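Local coordinates for hypothetical protein (Legionella pneumophila subsp. pneumophila, PDB 4JX2), which is of unknown function but is probably secreted, and combines many helices with a small mixed beta sheet in a two-subunit assembly, at residues F110-A115 with N160-Q165; S238-H243 with W401-I406; P47-G52 with I56-F61. One frame throughout, in Å; residues are numbered along the deposited sequence.

Contact 1. Residues F110-A115 with N160-Q165; sequences FTEMTA and NNWLEQ
Trp162 carries its CG between its own backbone N and carbonyl carbon, the crowded position (chi1 72°), and so sends the six-membered end of the indole toward Glu112 and Met113 of helix 110-117. In Glu112, chi1 of -63° sets CG opposite the carbonyl carbon and beside the backbone N, so that CB and CG both lie along the indole; the bend at chi2 then turns the carboxylate toward other partners. Its CB lies 3.6 Å from Trp162 CZ3, and its CG is 3.8 Å from Trp162 CE3. The two side chains run alongside each other head to tail, with the carboxylate plane 27° from the indole plane. Met113, present as selenomethionine, crosses the indole at about a right angle, and its chain curls so that the terminal methyl arrives at the ring edge, CE 3.5 Å from Trp162 CH2. On one face of the same indole, Leu163 CD1 sits 3.5 Å above the plane, offset toward the rim.

No hydrogen bond crosses between the segments; the CA atoms of Glu112 and Trp162 are 9.3 Å apart, and side chains span that gap. Two polar atoms find partners elsewhere. Trp162 NE1 donates to Asn155 OD1, while Glu112 OE2 is held by two hydroxyls of the second subunit, Tyr28 OH and Thr30 OG1. Phe34 of that subunit also meets the Trp162 ring edge-to-face.

Within 160-165, Leu163 N donates to Asn161 OD1 at 3.2 Å, approaching from above the carbonyl plane. Both segments fall inside the DUF5624 region, and the arrangement is that of a short helix, with Asn161 at its N-cap position, packed through its tryptophan on helix 110-117 where the second subunit also joins.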
loop_
_atom_site.group_PDB
_atom_site.type_symbol
_atom_site.label_atom_id
_atom_site.label_comp_id
_atom_site.label_asym_id
_atom_site.label_seq_id
_atom_site.Cartn_x
_atom_site.Cartn_y
_atom_site.Cartn_z
ATOM N N PHE A 110 25.012 -2.567 11.434
ATOM C CA PHE A 110 23.749 -1.855 11.210
ATOM C C PHE A 110 23.524 -0.762 12.288
ATOM O O PHE A 110 23.347 0.408 11.940
ATOM C CB PHE A 110 22.530 -2.835 11.154
ATOM C CG PHE A 110 21.216 -2.131 10.887
ATOM C CD1 PHE A 110 20.822 -1.820 9.587
ATOM C CD2 PHE A 110 20.402 -1.716 11.940
ATOM C CE1 PHE A 110 19.625 -1.126 9.344
ATOM C CE2 PHE A 110 19.204 -1.026 11.692
ATOM C CZ PHE A 110 18.828 -0.736 10.398
ATOM N N THR A 111 23.499 -1.165 13.582
ATOM C CA THR A 111 23.285 -0.291 14.729
ATOM C C THR A 111 24.358 0.782 14.722
ATOM O O THR A 111 24.021 1.964 14.784
ATOM C CB THR A 111 23.280 -1.130 16.014
ATOM O OG1 THR A 111 22.199 -2.061 15.934
ATOM C CG2 THR A 111 23.141 -0.290 17.279
ATOM N N GLU A 112 25.634 0.366 14.568
ATOM C CA GLU A 112 26.821 1.222 14.536
ATOM C C GLU A 112 26.684 2.332 13.493
ATOM O O GLU A 112 26.755 3.515 13.846
ATOM C CB GLU A 112 28.091 0.391 14.262
ATOM C CG GLU A 112 28.427 -0.641 15.331
ATOM C CD GLU A 112 27.823 -2.030 15.195
ATOM O OE1 GLU A 112 26.697 -2.160 14.665
ATOM O OE2 GLU A 112 28.462 -2.994 15.676
HETATM N N MSE A 113 26.413 1.936 12.228
HETATM C CA MSE A 113 26.267 2.830 11.097
HETATM C C MSE A 113 24.994 3.676 11.164
HETATM O O MSE A 113 25.057 4.871 10.862
HETATM C CB MSE A 113 26.285 2.006 9.825
HETATM C CG MSE A 113 27.117 2.603 8.693
HETATM SE SE MSE A 113 28.913 3.261 9.056
HETATM C CE MSE A 113 29.664 1.789 9.991
ATOM N N THR A 114 23.853 3.083 11.567
ATOM C CA THR A 114 22.559 3.784 11.660
ATOM C C THR A 114 22.618 4.869 12.747
ATOM O O THR A 114 22.093 5.952 12.517
ATOM C CB THR A 114 21.412 2.777 11.884
ATOM O OG1 THR A 114 21.394 1.886 10.768
ATOM C CG2 THR A 114 20.052 3.427 12.016
ATOM N N ALA A 115 23.282 4.583 13.890
ATOM C CA ALA A 115 23.464 5.509 15.002
ATOM C C ALA A 115 24.128 6.807 14.534
ATOM O O ALA A 115 23.701 7.886 14.934
ATOM C CB ALA A 115 24.296 4.852 16.114
ATOM N N ASN A 160 41.992 -4.326 18.346
ATOM C CA ASN A 160 40.663 -4.936 18.426
ATOM C C ASN A 160 39.562 -3.873 18.188
ATOM O O ASN A 160 38.521 -3.896 18.851
ATOM C CB ASN A 160 40.437 -5.695 19.772
ATOM C CG ASN A 160 41.363 -6.865 20.046
ATOM O OD1 ASN A 160 42.504 -6.928 19.567
ATOM N ND2 ASN A 160 40.902 -7.800 20.874
ATOM N N ASN A 161 39.779 -2.954 17.222
ATOM C CA ASN A 161 38.754 -1.968 16.867
ATOM C C ASN A 161 37.492 -2.701 16.402
ATOM O O ASN A 161 37.600 -3.757 15.767
ATOM C CB ASN A 161 39.251 -1.026 15.783
ATOM C CG ASN A 161 38.364 0.162 15.593
ATOM O OD1 ASN A 161 37.524 0.203 14.697
ATOM N ND2 ASN A 161 38.512 1.146 16.452
ATOM N N TRP A 162 36.311 -2.169 16.732
ATOM C CA TRP A 162 35.032 -2.786 16.391
ATOM C C TRP A 162 34.933 -3.090 14.869
ATOM O O TRP A 162 34.429 -4.152 14.490
ATOM C CB TRP A 162 33.862 -1.897 16.871
ATOM C CG TRP A 162 33.683 -0.632 16.077
ATOM C CD1 TRP A 162 34.347 0.547 16.255
ATOM C CD2 TRP A 162 32.846 -0.453 14.924
ATOM N NE1 TRP A 162 33.971 1.452 15.290
ATOM C CE2 TRP A 162 33.062 0.860 14.450
ATOM C CE3 TRP A 162 31.956 -1.287 14.226
ATOM C CZ2 TRP A 162 32.373 1.381 13.343
ATOM C CZ3 TRP A 162 31.314 -0.787 13.097
ATOM C CH2 TRP A 162 31.496 0.543 12.689
ATOM N N LEU A 163 35.458 -2.174 14.027
ATOM C CA LEU A 163 35.477 -2.237 12.558
ATOM C C LEU A 163 36.319 -3.418 12.020
ATOM O O LEU A 163 36.017 -3.955 10.957
ATOM C CB LEU A 163 36.042 -0.910 12.045
ATOM C CG LEU A 163 35.599 -0.396 10.700
ATOM C CD1 LEU A 163 34.113 -0.431 10.537
ATOM C CD2 LEU A 163 36.103 1.005 10.501
ATOM N N GLU A 164 37.351 -3.831 12.766
ATOM C CA GLU A 164 38.213 -4.970 12.437
ATOM C C GLU A 164 37.578 -6.298 12.881
ATOM O O GLU A 164 38.036 -7.360 12.470
ATOM C CB GLU A 164 39.583 -4.813 13.129
ATOM C CG GLU A 164 40.507 -3.755 12.539
ATOM C CD GLU A 164 41.757 -3.426 13.345
ATOM O OE1 GLU A 164 41.989 -4.048 14.410
ATOM O OE2 GLU A 164 42.512 -2.532 12.899
ATOM N N GLN A 165 36.564 -6.241 13.751
ATOM C CA GLN A 165 35.918 -7.420 14.320
ATOM C C GLN A 165 34.583 -7.771 13.669
ATOM O O GLN A 165 34.238 -8.955 13.595
ATOM C CB GLN A 165 35.678 -7.209 15.811
ATOM C CG GLN A 165 36.863 -7.434 16.710
ATOM C CD GLN A 165 36.473 -7.187 18.160
ATOM O OE1 GLN A 165 37.099 -6.390 18.864
ATOM N NE2 GLN A 165 35.449 -7.881 18.665
#

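Contact 2. Residues S238-H243 with W401-I406; sequences SMDQLH and WNYNKI
The imidazole of His243 and the indole of Trp401 lie face against face: each presents one face to the other in an offset stack whose planes differ by 13°. The centroids of the His243 ring and the Trp401 five-membered ring are 4.0 Å apart. Trp401 CB extends the overlap with a CH-pi contact, 3.7 Å from the His243 centroid and almost on the ring normal. Water 1 lies in plane at the edge of the indole. Tyr403 is met differently, since Asp240 OD1 comes to the edge of the phenol, 3.4 Å from Tyr403 CD2, with carboxylate and ring planes 85° apart.

His243 reaches the indole because its CG stands anti to the backbone N (chi1 174°), directing the imidazole off helix 223-247 onto the loop. Leu396 of helix 386-398 and Ala285 and Leu286 of helix 279-286 also pack against Trp401, which thus joins three helices.

Asp240 has no direct hydrogen bond to the loop; water joins the two. Water 1 donates to Asp240 OD1 at 2.9 Å and to Trp401 O at 3.1 Å. Water 2 donates to Asp240 OD2 at 3.2 Å and lies 3.3 Å from Tyr403 OH. The loop has its own brace, an Asx turn in which Asn404 N donates in plane to a lone pair of Asn402 OD1, 3.2 Å away.

Chemically, then, the helix grips the loop through aromatic overlap and, next to it, water bridges, while the carboxylate probably gains some electrostatic benefit from the C-H edge of the phenol.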
loop_
_atom_site.group_PDB
_atom_site.type_symbol
_atom_site.label_atom_id
_atom_site.label_comp_id
_atom_site.label_asym_id
_atom_site.label_seq_id
_atom_site.Cartn_x
_atom_site.Cartn_y
_atom_site.Cartn_z
ATOM N N SER A 238 24.034 -4.980 4.196
ATOM C CA SER A 238 22.770 -5.705 4.209
ATOM C C SER A 238 22.608 -6.544 2.920
ATOM O O SER A 238 22.291 -7.744 2.995
ATOM C CB SER A 238 21.630 -4.703 4.393
ATOM O OG SER A 238 20.348 -5.268 4.186
HETATM N N MSE A 239 22.880 -5.923 1.756
HETATM C CA MSE A 239 22.758 -6.597 0.466
HETATM C C MSE A 239 23.880 -7.624 0.239
HETATM O O MSE A 239 23.606 -8.696 -0.306
HETATM C CB MSE A 239 22.724 -5.581 -0.673
HETATM C CG MSE A 239 21.458 -4.727 -0.688
HETATM SE SE MSE A 239 21.475 -3.450 -2.156
HETATM C CE MSE A 239 20.390 -2.027 -1.412
ATOM N N ASP A 240 25.125 -7.317 0.675
ATOM C CA ASP A 240 26.242 -8.235 0.532
ATOM C C ASP A 240 26.034 -9.489 1.386
ATOM O O ASP A 240 26.321 -10.597 0.922
ATOM C CB ASP A 240 27.576 -7.564 0.905
ATOM C CG ASP A 240 28.765 -8.486 0.756
ATOM O OD1 ASP A 240 29.034 -8.913 -0.376
ATOM O OD2 ASP A 240 29.387 -8.829 1.784
ATOM N N GLN A 241 25.554 -9.317 2.638
ATOM C CA GLN A 241 25.310 -10.446 3.538
ATOM C C GLN A 241 24.259 -11.408 2.955
ATOM O O GLN A 241 24.447 -12.634 3.007
ATOM C CB GLN A 241 24.903 -9.961 4.921
ATOM C CG GLN A 241 26.077 -9.437 5.748
ATOM C CD GLN A 241 27.133 -10.452 6.091
ATOM O OE1 GLN A 241 28.314 -10.213 5.895
ATOM N NE2 GLN A 241 26.743 -11.594 6.637
ATOM N N LEU A 242 23.200 -10.856 2.363
ATOM C CA LEU A 242 22.183 -11.666 1.724
ATOM C C LEU A 242 22.721 -12.367 0.465
ATOM O O LEU A 242 22.444 -13.558 0.271
ATOM C CB LEU A 242 20.938 -10.857 1.356
ATOM C CG LEU A 242 19.794 -11.770 0.937
ATOM C CD1 LEU A 242 19.375 -12.699 2.087
ATOM C CD2 LEU A 242 18.641 -11.008 0.391
ATOM N N HIS A 243 23.445 -11.632 -0.403
ATOM C CA HIS A 243 23.971 -12.230 -1.609
ATOM C C HIS A 243 24.873 -13.425 -1.233
ATOM O O HIS A 243 24.727 -14.484 -1.836
ATOM C CB HIS A 243 24.704 -11.196 -2.469
ATOM C CG HIS A 243 25.390 -11.805 -3.647
ATOM N ND1 HIS A 243 26.710 -12.227 -3.579
ATOM C CD2 HIS A 243 24.895 -12.118 -4.864
ATOM C CE1 HIS A 243 26.989 -12.734 -4.765
ATOM N NE2 HIS A 243 25.927 -12.702 -5.572
ATOM N N TRP A 401 28.049 -7.946 -8.096
ATOM C CA TRP A 401 28.164 -8.008 -6.635
ATOM C C TRP A 401 29.605 -7.858 -6.136
ATOM O O TRP A 401 29.827 -7.868 -4.916
ATOM C CB TRP A 401 27.507 -9.305 -6.090
ATOM C CG TRP A 401 26.112 -9.465 -6.616
ATOM C CD1 TRP A 401 25.733 -10.093 -7.770
ATOM C CD2 TRP A 401 24.946 -8.810 -6.116
ATOM N NE1 TRP A 401 24.386 -9.921 -7.982
ATOM C CE2 TRP A 401 23.883 -9.106 -7.003
ATOM C CE3 TRP A 401 24.683 -8.046 -4.969
ATOM C CZ2 TRP A 401 22.575 -8.706 -6.751
ATOM C CZ3 TRP A 401 23.390 -7.607 -4.741
ATOM C CH2 TRP A 401 22.355 -7.928 -5.627
ATOM N N ASN A 402 30.559 -7.622 -7.050
ATOM C CA ASN A 402 31.940 -7.473 -6.653
ATOM C C ASN A 402 32.178 -6.069 -6.071
ATOM O O ASN A 402 32.454 -5.110 -6.809
ATOM C CB ASN A 402 32.869 -7.784 -7.814
ATOM C CG ASN A 402 34.249 -8.128 -7.363
ATOM O OD1 ASN A 402 34.795 -7.497 -6.451
ATOM N ND2 ASN A 402 34.838 -9.165 -7.966
ATOM N N TYR A 403 32.105 -5.983 -4.720
ATOM C CA TYR A 403 32.300 -4.749 -3.934
ATOM C C TYR A 403 33.731 -4.123 -4.079
ATOM O O TYR A 403 33.957 -2.998 -3.611
ATOM C CB TYR A 403 31.969 -4.980 -2.444
ATOM C CG TYR A 403 32.586 -6.221 -1.841
ATOM C CD1 TYR A 403 33.951 -6.279 -1.552
ATOM C CD2 TYR A 403 31.796 -7.321 -1.500
ATOM C CE1 TYR A 403 34.520 -7.405 -0.964
ATOM C CE2 TYR A 403 32.353 -8.451 -0.897
ATOM C CZ TYR A 403 33.718 -8.489 -0.632
ATOM O OH TYR A 403 34.277 -9.602 -0.036
ATOM N N ASN A 404 34.680 -4.846 -4.701
ATOM C CA ASN A 404 36.022 -4.331 -4.920
ATOM C C ASN A 404 36.018 -3.426 -6.153
ATOM O O ASN A 404 36.944 -2.618 -6.327
ATOM C CB ASN A 404 37.030 -5.466 -5.073
ATOM C CG ASN A 404 37.127 -6.383 -3.860
ATOM O OD1 ASN A 404 37.782 -6.084 -2.832
ATOM N ND2 ASN A 404 36.502 -7.546 -3.966
ATOM N N LYS A 405 34.954 -3.514 -6.979
ATOM C CA LYS A 405 34.829 -2.729 -8.207
ATOM C C LYS A 405 33.903 -1.489 -8.058
ATOM O O LYS A 405 33.960 -0.570 -8.878
ATOM C CB LYS A 405 34.303 -3.622 -9.358
ATOM C CG LYS A 405 35.179 -4.817 -9.759
ATOM C CD LYS A 405 34.521 -5.518 -10.950
ATOM C CE LYS A 405 34.756 -7.011 -11.067
ATOM N NZ LYS A 405 33.795 -7.655 -12.015
ATOM N N ILE A 406 33.042 -1.484 -7.047
ATOM C CA ILE A 406 32.034 -0.447 -6.834
ATOM C C ILE A 406 32.608 0.863 -6.280
ATOM O O ILE A 406 33.642 0.873 -5.606
ATOM C CB ILE A 406 30.892 -0.971 -5.904
ATOM C CG1 ILE A 406 31.348 -1.155 -4.441
ATOM C CG2 ILE A 406 30.231 -2.229 -6.481
ATOM C CD1 ILE A 406 30.252 -1.041 -3.407
HETATM O O HOH W 1 27.670 -7.823 -2.722
HETATM O O HOH W 2 31.531 -11.044 0.998
#

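Contact 3. Residues P47-G52 with I56-F61; sequences PGYPKG and ISQTLF
Tyr49 and Gln58 bridge a helix-loop-helix connection: the tyrosine belongs to the loop that follows helix 32-41, and the glutamine to the first turn of helix 56-66. Only 68 Å² is buried between the segments, both sides summed, so the contact is small and depends on two side-chain ends.

The polar interaction comes first. Tyr49 OH and Gln58 OE1 are 2.9 Å apart in a weak hydrogen bond, and the phenol has a second acceptor, Lys53 O, in another weak bond. One proton serves both possibilities, and the model does not settle which acceptor prevails. The two groups reach out from their own segments to meet. Tyr49 directs its ring toward the helix by keeping CG anti to the backbone N (chi1 -176°), and Gln58 meets it with a chain extended beyond CG (chi2 172°). The amide plane is turned 78° from the ring plane, and OE1 approaches the phenol obliquely.

Packing is the second kind. Tyr49 also meets the ring of Phe39 of helix 32-41 with the planes nearly perpendicular, so the loop tyrosine touches both helices that it lies between. Asp44 lies against both Tyr49 and Gln58. On the helix, Ile56 and Ser57 pack on Tyr125 of the second subunit.

The backbone N-H groups supply the third kind. Leu60 N donates to Ile56 O at 2.9 Å, and Phe61 N to Ser57 O at 3.0 Å, the i to i+4 bonds expected of a helix. Gln58 N instead donates to a side-chain acceptor, Asn55 OD1.

At the meeting point itself, Gln58 OE1 lies 3.9 Å from Tyr49 CZ and 4.1 Å from Tyr49 CE2, which places the amide oxygen nearest the hydroxyl and beyond the carbons of the ring.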
loop_
_atom_site.group_PDB
_atom_site.type_symbol
_atom_site.label_atom_id
_atom_site.label_comp_id
_atom_site.label_asym_id
_atom_site.label_seq_id
_atom_site.Cartn_x
_atom_site.Cartn_y
_atom_site.Cartn_z
ATOM N N PRO A 47 -19.019 -17.190 4.452
ATOM C CA PRO A 47 -19.908 -18.001 5.304
ATOM C C PRO A 47 -21.347 -17.669 4.919
ATOM O O PRO A 47 -21.680 -16.491 4.690
ATOM C CB PRO A 47 -19.541 -17.582 6.733
ATOM C CG PRO A 47 -18.930 -16.242 6.601
ATOM C CD PRO A 47 -18.391 -16.083 5.209
ATOM N N GLY A 48 -22.152 -18.713 4.767
ATOM C CA GLY A 48 -23.534 -18.595 4.328
ATOM C C GLY A 48 -23.712 -19.255 2.975
ATOM O O GLY A 48 -24.842 -19.530 2.554
ATOM N N TYR A 49 -22.583 -19.537 2.291
ATOM C CA TYR A 49 -22.599 -20.228 1.008
ATOM C C TYR A 49 -23.264 -21.594 1.187
ATOM O O TYR A 49 -22.964 -22.289 2.179
ATOM C CB TYR A 49 -21.182 -20.379 0.442
ATOM C CG TYR A 49 -21.105 -20.996 -0.940
ATOM C CD1 TYR A 49 -21.517 -20.286 -2.067
ATOM C CD2 TYR A 49 -20.535 -22.247 -1.133
ATOM C CE1 TYR A 49 -21.387 -20.820 -3.349
ATOM C CE2 TYR A 49 -20.393 -22.791 -2.409
ATOM C CZ TYR A 49 -20.815 -22.072 -3.517
ATOM O OH TYR A 49 -20.687 -22.616 -4.773
ATOM N N PRO A 50 -24.216 -21.956 0.285
ATOM C CA PRO A 50 -24.911 -23.232 0.434
ATOM C C PRO A 50 -23.989 -24.429 0.303
ATOM O O PRO A 50 -23.183 -24.545 -0.629
ATOM C CB PRO A 50 -25.949 -23.211 -0.683
ATOM C CG PRO A 50 -25.437 -22.272 -1.664
ATOM C CD PRO A 50 -24.706 -21.225 -0.898
ATOM N N LYS A 51 -24.131 -25.324 1.275
ATOM C CA LYS A 51 -23.417 -26.580 1.340
ATOM C C LYS A 51 -23.797 -27.428 0.127
ATOM O O LYS A 51 -24.987 -27.553 -0.189
ATOM C CB LYS A 51 -23.754 -27.307 2.656
ATOM C CG LYS A 51 -23.464 -26.493 3.916
ATOM C CD LYS A 51 -22.182 -26.910 4.599
ATOM C CE LYS A 51 -21.800 -25.942 5.694
ATOM N NZ LYS A 51 -20.777 -26.530 6.605
ATOM N N GLY A 52 -22.771 -27.931 -0.562
ATOM C CA GLY A 52 -22.880 -28.811 -1.722
ATOM C C GLY A 52 -22.852 -28.141 -3.081
ATOM O O GLY A 52 -22.730 -28.830 -4.098
ATOM N N ILE A 56 -20.092 -21.153 -10.737
ATOM C CA ILE A 56 -19.431 -20.975 -12.025
ATOM C C ILE A 56 -17.892 -20.713 -11.831
ATOM O O ILE A 56 -17.086 -21.319 -12.557
ATOM C CB ILE A 56 -20.195 -19.920 -12.867
ATOM C CG1 ILE A 56 -21.524 -20.553 -13.380
ATOM C CG2 ILE A 56 -19.357 -19.419 -14.036
ATOM C CD1 ILE A 56 -22.657 -19.607 -13.753
ATOM N N SER A 57 -17.499 -19.912 -10.806
ATOM C CA SER A 57 -16.084 -19.646 -10.493
ATOM C C SER A 57 -15.327 -20.949 -10.191
ATOM O O SER A 57 -14.248 -21.165 -10.745
ATOM C CB SER A 57 -15.952 -18.686 -9.319
ATOM O OG SER A 57 -16.582 -17.449 -9.610
ATOM N N GLN A 58 -15.932 -21.842 -9.384
ATOM C CA GLN A 58 -15.375 -23.149 -9.016
ATOM C C GLN A 58 -15.222 -24.072 -10.238
ATOM O O GLN A 58 -14.195 -24.734 -10.373
ATOM C CB GLN A 58 -16.235 -23.818 -7.947
ATOM C CG GLN A 58 -16.085 -23.148 -6.590
ATOM C CD GLN A 58 -17.052 -23.667 -5.566
ATOM O OE1 GLN A 58 -18.257 -23.809 -5.812
ATOM N NE2 GLN A 58 -16.540 -23.909 -4.376
ATOM N N THR A 59 -16.221 -24.088 -11.135
ATOM C CA THR A 59 -16.177 -24.867 -12.373
ATOM C C THR A 59 -15.015 -24.369 -13.237
ATOM O O THR A 59 -14.249 -25.198 -13.736
ATOM C CB THR A 59 -17.518 -24.791 -13.095
ATOM O OG1 THR A 59 -18.523 -25.224 -12.184
ATOM C CG2 THR A 59 -17.549 -25.625 -14.374
ATOM N N LEU A 60 -14.861 -23.029 -13.387
ATOM C CA LEU A 60 -13.745 -22.455 -14.150
ATOM C C LEU A 60 -12.427 -22.919 -13.566
ATOM O O LEU A 60 -11.563 -23.386 -14.304
ATOM C CB LEU A 60 -13.781 -20.916 -14.192
ATOM C CG LEU A 60 -12.599 -20.259 -14.913
ATOM C CD1 LEU A 60 -12.629 -20.566 -16.385
ATOM C CD2 LEU A 60 -12.581 -18.775 -14.695
ATOM N N PHE A 61 -12.308 -22.837 -12.233
ATOM C CA PHE A 61 -11.129 -23.262 -11.495
ATOM C C PHE A 61 -10.853 -24.744 -11.781
ATOM O O PHE A 61 -9.768 -25.049 -12.260
ATOM C CB PHE A 61 -11.312 -22.991 -9.993
ATOM C CG PHE A 61 -10.009 -22.927 -9.243
ATOM C CD1 PHE A 61 -9.291 -21.734 -9.163
ATOM C CD2 PHE A 61 -9.481 -24.067 -8.631
ATOM C CE1 PHE A 61 -8.070 -21.680 -8.480
ATOM C CE2 PHE A 61 -8.259 -24.013 -7.950
ATOM C CZ PHE A 61 -7.561 -22.819 -7.876
#

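Overall arrangement
Contacts 1 and 2 lie in the same part of the fold, their centres 18 Å apart, and helix 223-247 relates them: it carries 238-243 of contact 2 and also packs against Met113 of contact 1. Contact 1 is buried and mainly apolar, contact 2 is partly buried and mixes ring stacking with water bridges, and contact 3 is a surface pairing of polar ends. Contact 3 stands apart, its centre 58 Å from that of contact 1 and on the opposite side of the chain's centre. Contacts 1 and 3 nevertheless both touch the second subunit, whereas no other chain of the assembly touches the two segments of contact 2. Contact 3 is also local in sequence; the others join distant segments.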